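Local coordinates for protein TruD (Uncultured prochloron, PDB 4BS9) that acts as a processive adenylating heterocyclase in cyanobactin (trunkamide) biosynthesis, probably closing side chains of the precursor peptide into azoline rings, at residues 156-160 with 184-188; 327-332 with 442-446; 190-194 with 252-256; 4-8 with 45-51. All coordinates share one frame; numbering follows the deposited sequence.

Interaction 1 of 4, residues 156-160 with 184-188; sequences TAQLQ and QPWLL
Q160 and W186 pair where strands 160-163 and 186-190 start side by side, the two parallel strands of a beta-alpha-beta crossover whose connecting helix, 172-182, packs on the W186 side of the mixed sheet. In the usual parallel pattern Q160 bonds to the two neighbours of W186: its N donates to P185 O at 3.1 Å, and its carbonyl, less surely placed in the model, receives L187 N. The side chains of Q160 and W186 leave the same face, with the CB atoms 3.8 Å apart. From there Q160 reaches on to T116 through OE1, while the indole of W186 stacks with F202, about 9 Å from the zinc ion. Upstream of the strand, Q184 reaches back over the incoming chain. Its CG stands anti to the backbone N (chi1 -165°) and the chain bends at chi2, which brings NE2 to A157 O for a weak but nearly straight bond of 3.4 Å. The Q184 side chain crosses that of Q160 at about a right angle. An alanine in place of Q184 would leave the A157 carbonyl without this donor and would probably let the loop before strand 160-163 sit less firmly. The other face is apolar and covered by helix 257-283, with I271 touching both L159 and L187; here L159 CD1 lies 3.9 Å from P185 CB.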
loop_
_atom_site.group_PDB
_atom_site.type_symbol
_atom_site.label_atom_id
_atom_site.label_comp_id
_atom_site.label_asym_id
_atom_site.label_seq_id
_atom_site.Cartn_x
_atom_site.Cartn_y
_atom_site.Cartn_z
ATOM N N THR A 156 -29.011 33.690 -5.537
ATOM C CA THR A 156 -30.135 32.899 -5.041
ATOM C C THR A 156 -29.665 31.511 -4.644
ATOM O O THR A 156 -29.906 31.062 -3.529
ATOM C CB THR A 156 -31.253 32.788 -6.092
ATOM O OG1 THR A 156 -31.949 34.043 -6.186
ATOM C CG2 THR A 156 -32.259 31.705 -5.714
ATOM N N ALA A 157 -28.991 30.848 -5.577
ATOM C CA ALA A 157 -28.531 29.464 -5.405
ATOM C C ALA A 157 -27.400 29.401 -4.423
ATOM O O ALA A 157 -26.623 30.336 -4.310
ATOM C CB ALA A 157 -28.068 28.888 -6.737
ATOM N N GLN A 158 -27.289 28.286 -3.723
ATOM C CA GLN A 158 -26.193 28.120 -2.786
ATOM C C GLN A 158 -25.170 27.079 -3.214
ATOM O O GLN A 158 -24.198 26.813 -2.511
ATOM C CB GLN A 158 -26.742 27.764 -1.432
ATOM C CG GLN A 158 -27.277 26.362 -1.349
ATOM C CD GLN A 158 -27.253 25.923 0.079
ATOM O OE1 GLN A 158 -27.397 26.767 0.979
ATOM N NE2 GLN A 158 -27.035 24.620 0.317
ATOM N N LEU A 159 -25.408 26.474 -4.362
ATOM C CA LEU A 159 -24.415 25.650 -4.974
ATOM C C LEU A 159 -24.616 25.729 -6.446
ATOM O O LEU A 159 -25.731 25.623 -6.932
ATOM C CB LEU A 159 -24.560 24.209 -4.534
ATOM C CG LEU A 159 -23.456 23.282 -5.051
ATOM C CD1 LEU A 159 -22.090 23.644 -4.478
ATOM C CD2 LEU A 159 -23.812 21.845 -4.712
ATOM N N GLN A 160 -23.534 25.951 -7.162
ATOM C CA GLN A 160 -23.590 25.889 -8.589
ATOM C C GLN A 160 -22.845 24.641 -8.917
ATOM O O GLN A 160 -21.718 24.465 -8.484
ATOM C CB GLN A 160 -22.910 27.087 -9.221
ATOM C CG GLN A 160 -23.330 27.295 -10.668
ATOM C CD GLN A 160 -22.346 28.092 -11.515
ATOM O OE1 GLN A 160 -22.529 28.194 -12.723
ATOM N NE2 GLN A 160 -21.325 28.675 -10.904
ATOM N N GLN A 184 -19.633 32.168 -3.565
ATOM C CA GLN A 184 -20.617 31.122 -3.841
ATOM C C GLN A 184 -20.052 29.746 -4.220
ATOM O O GLN A 184 -19.466 29.579 -5.300
ATOM C CB GLN A 184 -21.506 31.578 -4.970
ATOM C CG GLN A 184 -22.767 30.741 -5.084
ATOM C CD GLN A 184 -23.090 30.444 -6.505
ATOM O OE1 GLN A 184 -22.189 30.347 -7.335
ATOM N NE2 GLN A 184 -24.362 30.293 -6.803
ATOM N N PRO A 185 -20.263 28.743 -3.354
ATOM C CA PRO A 185 -19.769 27.406 -3.603
ATOM C C PRO A 185 -20.160 26.879 -4.951
ATOM O O PRO A 185 -21.235 27.172 -5.436
ATOM C CB PRO A 185 -20.454 26.584 -2.517
ATOM C CG PRO A 185 -20.539 27.517 -1.384
ATOM C CD PRO A 185 -20.831 28.854 -2.002
ATOM N N TRP A 186 -19.275 26.117 -5.559
ATOM C CA TRP A 186 -19.608 25.452 -6.793
ATOM C C TRP A 186 -18.837 24.171 -6.861
ATOM O O TRP A 186 -17.825 24.028 -6.197
ATOM C CB TRP A 186 -19.333 26.339 -8.019
ATOM C CG TRP A 186 -17.911 26.829 -8.141
ATOM C CD1 TRP A 186 -17.248 27.662 -7.291
ATOM C CD2 TRP A 186 -17.002 26.518 -9.186
ATOM N NE1 TRP A 186 -15.977 27.875 -7.741
ATOM C CE2 TRP A 186 -15.801 27.176 -8.903
ATOM C CE3 TRP A 186 -17.083 25.724 -10.329
ATOM C CZ2 TRP A 186 -14.691 27.069 -9.721
ATOM C CZ3 TRP A 186 -15.991 25.617 -11.145
ATOM C CH2 TRP A 186 -14.808 26.287 -10.845
ATOM N N LEU A 187 -19.358 23.237 -7.642
ATOM C CA LEU A 187 -18.832 21.889 -7.729
ATOM C C LEU A 187 -18.577 21.548 -9.182
ATOM O O LEU A 187 -19.472 21.711 -10.015
ATOM C CB LEU A 187 -19.837 20.887 -7.166
ATOM C CG LEU A 187 -19.568 19.403 -7.480
ATOM C CD1 LEU A 187 -18.412 18.901 -6.641
ATOM C CD2 LEU A 187 -20.780 18.536 -7.212
ATOM N N LEU A 188 -17.367 21.073 -9.484
ATOM C CA LEU A 188 -17.066 20.555 -10.819
ATOM C C LEU A 188 -17.373 19.069 -10.902
ATOM O O LEU A 188 -17.158 18.344 -9.940
ATOM C CB LEU A 188 -15.609 20.769 -11.179
ATOM C CG LEU A 188 -15.264 22.037 -11.937
ATOM C CD1 LEU A 188 -13.758 22.029 -12.163
ATOM C CD2 LEU A 188 -16.012 22.154 -13.262
#

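Interaction 2 of 4, residues 327-332 with 442-446; sequences LQRRGF and DEPRK
The ring of P444 lies against helix 326-332, its CG 3.7 Å from G331 CA and its CD 3.7 Å from L327 O. A beta carbon on G331 would run into P444 CB, and its absence lets the loop come this close. F332 packs against the same proline: with CG turned anti to its carbonyl carbon (chi1 -71°), the ring crosses P444 at a slant, CE2 3.9 Å from P444 CB, and also touches P502. K446 NZ, which bonds to Y513 OH, lies 3.9 Å from F332 CE1. Were F332 cut back to an alanine, a gap would probably open beside P444 and K446 NZ would lose the ring it lies against. Q328 bends at chi2 and brings OE1 past P444 CA to R445 N, a weak bond of 3.4 Å. At the start of the contact L327 CD1 rests 3.5 Å from D442 OD2, while D442 OD1 is in a salt bridge with R729. R445 folds back along its own loop, NH1 donating to E443 O on a lone pair at 2.9 Å and also to G441 O. The contact docks a short helix, which closely follows the zinc ligands C318 and C321, onto the loop leading into strand 446-449 of the YcaO region.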
loop_
_atom_site.group_PDB
_atom_site.type_symbol
_atom_site.label_atom_id
_atom_site.label_comp_id
_atom_site.label_asym_id
_atom_site.label_seq_id
_atom_site.Cartn_x
_atom_site.Cartn_y
_atom_site.Cartn_z
ATOM N N LEU A 327 6.443 35.588 -3.598
ATOM C CA LEU A 327 7.829 35.289 -3.884
ATOM C C LEU A 327 8.587 36.544 -4.300
ATOM O O LEU A 327 9.724 36.756 -3.897
ATOM C CB LEU A 327 7.927 34.203 -4.958
ATOM C CG LEU A 327 7.434 32.806 -4.563
ATOM C CD1 LEU A 327 7.777 31.810 -5.656
ATOM C CD2 LEU A 327 8.050 32.356 -3.252
ATOM N N GLN A 328 7.952 37.381 -5.107
ATOM C CA GLN A 328 8.524 38.684 -5.447
ATOM C C GLN A 328 9.041 39.367 -4.170
ATOM O O GLN A 328 10.190 39.758 -4.079
ATOM C CB GLN A 328 7.468 39.533 -6.174
ATOM C CG GLN A 328 7.856 40.976 -6.431
ATOM C CD GLN A 328 9.143 41.137 -7.252
ATOM O OE1 GLN A 328 9.464 40.316 -8.131
ATOM N NE2 GLN A 328 9.875 42.228 -6.987
ATOM N N ARG A 329 8.189 39.451 -3.162
ATOM C CA ARG A 329 8.540 40.080 -1.884
ATOM C C ARG A 329 9.710 39.388 -1.180
ATOM O O ARG A 329 10.709 40.031 -0.857
ATOM C CB ARG A 329 7.311 40.090 -0.966
ATOM C CG ARG A 329 7.463 40.904 0.306
ATOM C CD ARG A 329 6.104 41.251 0.930
ATOM N NE ARG A 329 5.258 40.065 1.062
ATOM C CZ ARG A 329 4.207 39.766 0.298
ATOM N NH1 ARG A 329 3.785 40.587 -0.674
ATOM N NH2 ARG A 329 3.560 38.625 0.523
ATOM N N ARG A 330 9.580 38.080 -0.966
ATOM C CA ARG A 330 10.552 37.312 -0.194
ATOM C C ARG A 330 11.934 37.404 -0.816
ATOM O O ARG A 330 12.951 37.477 -0.125
ATOM C CB ARG A 330 10.104 35.838 -0.062
ATOM C CG ARG A 330 11.238 34.849 0.205
ATOM C CD ARG A 330 10.858 33.599 1.005
ATOM N NE ARG A 330 10.087 32.577 0.285
ATOM C CZ ARG A 330 10.520 31.858 -0.751
ATOM N NH1 ARG A 330 11.728 32.039 -1.270
ATOM N NH2 ARG A 330 9.727 30.957 -1.290
ATOM N N GLY A 331 11.964 37.400 -2.140
ATOM C CA GLY A 331 13.223 37.395 -2.872
ATOM C C GLY A 331 14.116 38.579 -2.581
ATOM O O GLY A 331 15.351 38.457 -2.621
ATOM N N PHE A 332 13.483 39.723 -2.305
ATOM C CA PHE A 332 14.192 40.955 -2.003
ATOM C C PHE A 332 14.339 41.195 -0.505
ATOM O O PHE A 332 15.038 42.113 -0.109
ATOM C CB PHE A 332 13.499 42.136 -2.671
ATOM C CG PHE A 332 13.653 42.154 -4.159
ATOM C CD1 PHE A 332 14.795 42.684 -4.743
ATOM C CD2 PHE A 332 12.670 41.628 -4.979
ATOM C CE1 PHE A 332 14.944 42.694 -6.123
ATOM C CE2 PHE A 332 12.808 41.636 -6.356
ATOM C CZ PHE A 332 13.944 42.169 -6.931
ATOM N N ASP A 442 5.959 34.070 -10.977
ATOM C CA ASP A 442 5.958 34.894 -9.726
ATOM C C ASP A 442 7.345 35.219 -9.139
ATOM O O ASP A 442 7.447 35.948 -8.145
ATOM C CB ASP A 442 5.120 34.221 -8.626
ATOM C CG ASP A 442 5.482 32.755 -8.418
ATOM O OD1 ASP A 442 6.385 32.277 -9.145
ATOM O OD2 ASP A 442 4.871 32.067 -7.553
ATOM N N GLU A 443 8.405 34.710 -9.757
ATOM C CA GLU A 443 9.740 34.760 -9.164
ATOM C C GLU A 443 10.299 36.193 -9.074
ATOM O O GLU A 443 10.062 37.018 -9.940
ATOM C CB GLU A 443 10.720 33.879 -9.969
ATOM C CG GLU A 443 10.412 32.379 -10.008
ATOM C CD GLU A 443 9.206 32.001 -10.869
ATOM O OE1 GLU A 443 8.771 32.802 -11.733
ATOM O OE2 GLU A 443 8.685 30.883 -10.683
ATOM N N PRO A 444 11.076 36.485 -8.029
ATOM C CA PRO A 444 11.615 37.836 -7.874
ATOM C C PRO A 444 12.568 38.237 -8.994
ATOM O O PRO A 444 13.466 37.466 -9.347
ATOM C CB PRO A 444 12.371 37.750 -6.543
ATOM C CG PRO A 444 12.738 36.309 -6.427
ATOM C CD PRO A 444 11.539 35.594 -6.949
ATOM N N ARG A 445 12.391 39.441 -9.535
ATOM C CA ARG A 445 13.292 39.912 -10.583
ATOM C C ARG A 445 13.235 41.410 -10.836
ATOM O O ARG A 445 12.275 42.060 -10.458
ATOM C CB ARG A 445 12.990 39.190 -11.883
ATOM C CG ARG A 445 11.540 39.277 -12.304
ATOM C CD ARG A 445 11.276 38.164 -13.280
ATOM N NE ARG A 445 10.020 38.294 -13.995
ATOM C CZ ARG A 445 8.879 37.710 -13.652
ATOM N NH1 ARG A 445 8.789 36.962 -12.552
ATOM N NH2 ARG A 445 7.805 37.888 -14.422
ATOM N N LYS A 446 14.279 41.929 -11.482
ATOM C CA LYS A 446 14.335 43.307 -11.928
ATOM C C LYS A 446 14.827 43.368 -13.385
ATOM O O LYS A 446 15.855 42.799 -13.717
ATOM C CB LYS A 446 15.265 44.101 -11.020
ATOM C CG LYS A 446 15.133 45.601 -11.209
ATOM C CD LYS A 446 16.341 46.397 -10.735
ATOM C CE LYS A 446 16.334 46.622 -9.229
ATOM N NZ LYS A 446 16.554 45.354 -8.479
#

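Interaction 3 of 4, residues 190-194 with 252-256; sequences KPVGS and ARATL
V192 and G193 meet T255 in a buried loop-to-loop contact next to the second subunit: residues 190-194 turn the chain between the antiparallel strands 186-190 and 195-202, while the loop 252-256 leads into helix 257-283. The polar link is a practically straight bond from G193 N to T255 OG1, 3.3 Å long with an angle of 178° at the hydrogen. T255 holds OG1 anti to its carbonyl carbon (chi1 -47°), which aims it at the turn, and V192 CB lies 3.7 Å from the same oxygen. G193 has a positive phi of 89°; a side chain here would collide with the V192 carbonyl oxygen, and its beta carbon would also crowd K190 NZ. The bare alpha carbon instead receives the aliphatic part of R253, whose CD comes to 3.9 Å from G193 CA; the guanidinium goes on to a weak bond with D165 O and a long, weak ion pair with D166. K190 runs extended to CD and then curls back inside the turn, where NZ donates to V192 O at 2.8 Å and also to I195 O. From the second subunit, A93 packs on A254 and E90 on T255, and Q28 and E97 bond to S194 OG. K190 NZ and R253 NE stand 4.3 Å apart, but E27 of the second subunit makes a salt bridge to K190 and a long, weak ion pair with R253. E27, together with D166, thus probably eases the proximity of the two cations, which would link the electrostatics here partly to the subunit interface.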
loop_
_atom_site.group_PDB
_atom_site.type_symbol
_atom_site.label_atom_id
_atom_site.label_comp_id
_atom_site.label_asym_id
_atom_site.label_seq_id
_atom_site.Cartn_x
_atom_site.Cartn_y
_atom_site.Cartn_z
ATOM N N LYS A 190 -17.064 15.934 -14.111
ATOM C CA LYS A 190 -16.917 15.399 -15.455
ATOM C C LYS A 190 -17.565 14.034 -15.483
ATOM O O LYS A 190 -16.964 13.061 -15.039
ATOM C CB LYS A 190 -15.452 15.268 -15.843
ATOM C CG LYS A 190 -15.263 14.814 -17.275
ATOM C CD LYS A 190 -13.795 14.786 -17.693
ATOM C CE LYS A 190 -13.136 13.467 -17.332
ATOM N NZ LYS A 190 -13.512 12.318 -18.224
ATOM N N PRO A 191 -18.799 13.950 -15.989
ATOM C CA PRO A 191 -19.507 12.683 -16.084
ATOM C C PRO A 191 -19.324 11.974 -17.433
ATOM O O PRO A 191 -19.704 10.814 -17.584
ATOM C CB PRO A 191 -20.959 13.108 -15.910
ATOM C CG PRO A 191 -21.016 14.433 -16.586
ATOM C CD PRO A 191 -19.660 15.073 -16.404
ATOM N N VAL A 192 -18.749 12.657 -18.411
ATOM C CA VAL A 192 -18.457 12.019 -19.695
ATOM C C VAL A 192 -17.044 11.432 -19.702
ATOM O O VAL A 192 -16.211 11.756 -18.846
ATOM C CB VAL A 192 -18.641 12.994 -20.864
ATOM C CG1 VAL A 192 -20.104 13.332 -21.013
ATOM C CG2 VAL A 192 -17.859 14.279 -20.671
ATOM N N GLY A 193 -16.768 10.556 -20.656
ATOM C CA GLY A 193 -15.474 9.884 -20.673
ATOM C C GLY A 193 -15.405 8.577 -19.883
ATOM O O GLY A 193 -16.291 8.240 -19.103
ATOM N N SER A 194 -14.316 7.854 -20.102
ATOM C CA SER A 194 -14.065 6.569 -19.463
ATOM C C SER A 194 -13.662 6.706 -18.000
ATOM O O SER A 194 -13.606 5.702 -17.285
ATOM C CB SER A 194 -12.948 5.839 -20.213
ATOM O OG SER A 194 -11.815 6.683 -20.363
ATOM N N ALA A 252 -11.846 14.449 -27.438
ATOM C CA ALA A 252 -12.863 13.385 -27.711
ATOM C C ALA A 252 -13.213 12.580 -26.423
ATOM O O ALA A 252 -12.436 12.579 -25.449
ATOM C CB ALA A 252 -12.385 12.448 -28.821
ATOM N N ARG A 253 -14.370 11.903 -26.407
ATOM C CA ARG A 253 -14.893 11.327 -25.148
ATOM C C ARG A 253 -15.762 10.071 -25.264
ATOM O O ARG A 253 -16.843 10.102 -25.845
ATOM C CB ARG A 253 -15.700 12.383 -24.378
ATOM C CG ARG A 253 -14.870 13.480 -23.726
ATOM C CD ARG A 253 -13.940 12.932 -22.653
ATOM N NE ARG A 253 -13.005 13.941 -22.149
ATOM C CZ ARG A 253 -11.719 14.048 -22.491
ATOM N NH1 ARG A 253 -11.162 13.207 -23.368
ATOM N NH2 ARG A 253 -10.984 15.022 -21.950
ATOM N N ALA A 254 -15.298 8.988 -24.649
ATOM C CA ALA A 254 -16.062 7.747 -24.566
ATOM C C ALA A 254 -17.141 7.824 -23.498
ATOM O O ALA A 254 -16.877 8.232 -22.380
ATOM C CB ALA A 254 -15.141 6.597 -24.231
ATOM N N THR A 255 -18.348 7.391 -23.828
ATOM C CA THR A 255 -19.481 7.550 -22.927
ATOM C C THR A 255 -20.551 6.519 -23.300
ATOM O O THR A 255 -21.119 6.566 -24.398
ATOM C CB THR A 255 -20.072 9.000 -23.003
ATOM O OG1 THR A 255 -19.024 9.979 -22.944
ATOM C CG2 THR A 255 -21.060 9.294 -21.866
ATOM N N LEU A 256 -20.804 5.570 -22.401
ATOM C CA LEU A 256 -22.020 4.782 -22.489
ATOM C C LEU A 256 -23.073 5.529 -21.696
ATOM O O LEU A 256 -22.738 6.262 -20.775
ATOM C CB LEU A 256 -21.849 3.416 -21.863
ATOM C CG LEU A 256 -20.686 2.565 -22.315
ATOM C CD1 LEU A 256 -20.733 1.258 -21.556
ATOM C CD2 LEU A 256 -20.767 2.311 -23.799
#

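Interaction 4 of 4, residues 4-8 with 45-51; sequences TALQI and LNGEYTR
I8 N donates to L45 O at 3.0 Å, the firm backbone link between strand 6-8 and the loop before helix 51-57. The others are weaker: G47 N reaches L6 O at 3.3 Å with a bent geometry, and L6 N points at Y49 O from 3.5 Å. Between the I8-L45 and G47-L6 bonds, Q7 and N46 form an antiparallel non-hydrogen-bonded pair. The loop turns its corner at G47 and E48, where N46 OD1 accepts E48 N at 3.1 Å in an Asx turn, and G47 takes a positive phi that a side chain would hinder. Beyond the backbone, A5 CB sits 3.4 Å from G47 O. L6 sets CG anti to its carbonyl carbon (chi1 -47°), which carries CD1 to 3.7 Å from R51 CB; the two side chains lie alongside and point the same way, and the guanidinium of R51 goes on to salt bridges with E64 and D68. The side chains of I8 and L45 cross at a slant, I8 CG1 3.8 Å from L45 CB; L45 continues inward onto L71 and L74 of helix 64-76. Strand 6-8 also pairs with strand 80-82, Q7 bonding to T81, so that it lies between that strand and the loop. This belongs to the winged helix-turn-helix domain, a fold that in enzymes of this kind is thought to recognise the leader of the precursor peptide.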
loop_
_atom_site.group_PDB
_atom_site.type_symbol
_atom_site.label_atom_id
_atom_site.label_comp_id
_atom_site.label_asym_id
_atom_site.label_seq_id
_atom_site.Cartn_x
_atom_site.Cartn_y
_atom_site.Cartn_z
ATOM N N THR A 4 -42.936 14.481 19.437
ATOM C CA THR A 4 -41.901 14.051 18.480
ATOM C C THR A 4 -41.329 12.640 18.739
ATOM O O THR A 4 -40.517 12.427 19.635
ATOM C CB THR A 4 -40.764 15.093 18.387
ATOM O OG1 THR A 4 -39.853 14.722 17.347
ATOM C CG2 THR A 4 -40.013 15.247 19.724
ATOM N N ALA A 5 -41.750 11.695 17.904
ATOM C CA ALA A 5 -41.468 10.268 18.078
ATOM C C ALA A 5 -39.986 9.888 18.038
ATOM O O ALA A 5 -39.164 10.558 17.411
ATOM C CB ALA A 5 -42.229 9.454 17.041
ATOM N N LEU A 6 -39.675 8.780 18.707
ATOM C CA LEU A 6 -38.306 8.315 18.894
ATOM C C LEU A 6 -38.162 6.887 18.414
ATOM O O LEU A 6 -39.111 6.072 18.527
ATOM C CB LEU A 6 -37.918 8.356 20.369
ATOM C CG LEU A 6 -38.257 9.631 21.125
ATOM C CD1 LEU A 6 -37.937 9.414 22.597
ATOM C CD2 LEU A 6 -37.505 10.822 20.531
ATOM N N GLN A 7 -36.962 6.595 17.908
ATOM C CA GLN A 7 -36.654 5.287 17.339
ATOM C C GLN A 7 -35.180 4.948 17.444
ATOM O O GLN A 7 -34.324 5.833 17.493
ATOM C CB GLN A 7 -37.067 5.227 15.869
ATOM C CG GLN A 7 -36.207 6.055 14.941
ATOM C CD GLN A 7 -36.702 5.997 13.515
ATOM O OE1 GLN A 7 -37.483 6.828 13.088
ATOM N NE2 GLN A 7 -36.255 4.999 12.776
ATOM N N ILE A 8 -34.919 3.646 17.497
ATOM C CA ILE A 8 -33.596 3.095 17.286
ATOM C C ILE A 8 -33.271 3.414 15.831
ATOM O O ILE A 8 -34.139 3.292 14.945
ATOM C CB ILE A 8 -33.578 1.565 17.533
ATOM C CG1 ILE A 8 -33.936 1.237 18.979
ATOM C CG2 ILE A 8 -32.212 0.967 17.255
ATOM C CD1 ILE A 8 -32.898 1.677 19.995
ATOM N N LEU A 45 -39.440 1.446 20.540
ATOM C CA LEU A 45 -38.518 2.331 19.907
ATOM C C LEU A 45 -38.418 1.964 18.445
ATOM O O LEU A 45 -37.338 1.873 17.853
ATOM C CB LEU A 45 -37.193 2.240 20.635
ATOM C CG LEU A 45 -37.332 2.880 22.011
ATOM C CD1 LEU A 45 -36.030 2.798 22.790
ATOM C CD2 LEU A 45 -37.793 4.334 21.877
ATOM N N ASN A 46 -39.579 1.757 17.856
ATOM C CA ASN A 46 -39.669 1.490 16.441
ATOM C C ASN A 46 -40.191 2.734 15.716
ATOM O O ASN A 46 -40.583 2.658 14.570
ATOM C CB ASN A 46 -40.592 0.288 16.202
ATOM C CG ASN A 46 -42.032 0.542 16.659
ATOM O OD1 ASN A 46 -42.321 1.501 17.385
ATOM N ND2 ASN A 46 -42.936 -0.330 16.245
ATOM N N GLY A 47 -40.229 3.878 16.394
ATOM C CA GLY A 47 -40.676 5.115 15.756
ATOM C C GLY A 47 -42.170 5.362 15.800
ATOM O O GLY A 47 -42.611 6.454 15.480
ATOM N N GLU A 48 -42.937 4.358 16.221
ATOM C CA GLU A 48 -44.398 4.441 16.269
ATOM C C GLU A 48 -44.904 5.074 17.559
ATOM O O GLU A 48 -46.098 5.197 17.742
ATOM C CB GLU A 48 -44.999 3.036 16.174
ATOM C CG GLU A 48 -44.596 2.236 14.943
ATOM C CD GLU A 48 -45.394 2.609 13.705
ATOM O OE1 GLU A 48 -46.530 3.122 13.854
ATOM O OE2 GLU A 48 -44.886 2.381 12.578
ATOM N N TYR A 49 -44.007 5.432 18.476
ATOM C CA TYR A 49 -44.407 5.914 19.802
ATOM C C TYR A 49 -43.563 7.100 20.225
ATOM O O TYR A 49 -42.329 7.064 20.153
ATOM C CB TYR A 49 -44.263 4.809 20.857
ATOM C CG TYR A 49 -45.098 3.581 20.580
ATOM C CD1 TYR A 49 -46.444 3.549 20.900
ATOM C CD2 TYR A 49 -44.542 2.453 19.990
ATOM C CE1 TYR A 49 -47.217 2.429 20.645
ATOM C CE2 TYR A 49 -45.308 1.330 19.729
ATOM C CZ TYR A 49 -46.645 1.322 20.060
ATOM O OH TYR A 49 -47.415 0.210 19.806
ATOM N N THR A 50 -44.251 8.152 20.650
ATOM C CA THR A 50 -43.615 9.263 21.326
ATOM C C THR A 50 -43.275 8.848 22.752
ATOM O O THR A 50 -43.866 7.917 23.291
ATOM C CB THR A 50 -44.507 10.512 21.344
ATOM O OG1 THR A 50 -43.826 11.542 22.056
ATOM C CG2 THR A 50 -45.852 10.260 22.027
ATOM N N ARG A 51 -42.327 9.540 23.368
ATOM C CA ARG A 51 -41.831 9.141 24.699
ATOM C C ARG A 51 -42.931 9.199 25.768
ATOM O O ARG A 51 -42.962 8.392 26.703
ATOM C CB ARG A 51 -40.618 9.997 25.081
ATOM C CG ARG A 51 -40.199 9.937 26.534
ATOM C CD ARG A 51 -40.944 10.973 27.353
ATOM N NE ARG A 51 -40.658 10.834 28.775
ATOM C CZ ARG A 51 -41.365 11.398 29.752
ATOM N NH1 ARG A 51 -42.427 12.155 29.478
ATOM N NH2 ARG A 51 -41.009 11.204 31.019
#

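Along the chain the contacts open in the order 4, 1, 3, 2. Interactions 1 and 3 are the closest pair, with centres 24 Å apart: strand 186-190 of the mixed sheet begins in the first and ends in the second, and helix 257-283, which starts just after 252-256, packs on interaction 1. Interaction 4 lies at the amino-terminal winged helix-turn-helix domain, centre 36 Å from that of interaction 1. Interaction 2 is 65 Å from interaction 4, centre to centre, where a short helix meets the YcaO region on the far side of the zinc site. The chain is thus elongated, with the probable peptide-recognition and adenylating parts joined through the central sheet, where interaction 3 meets the second subunit.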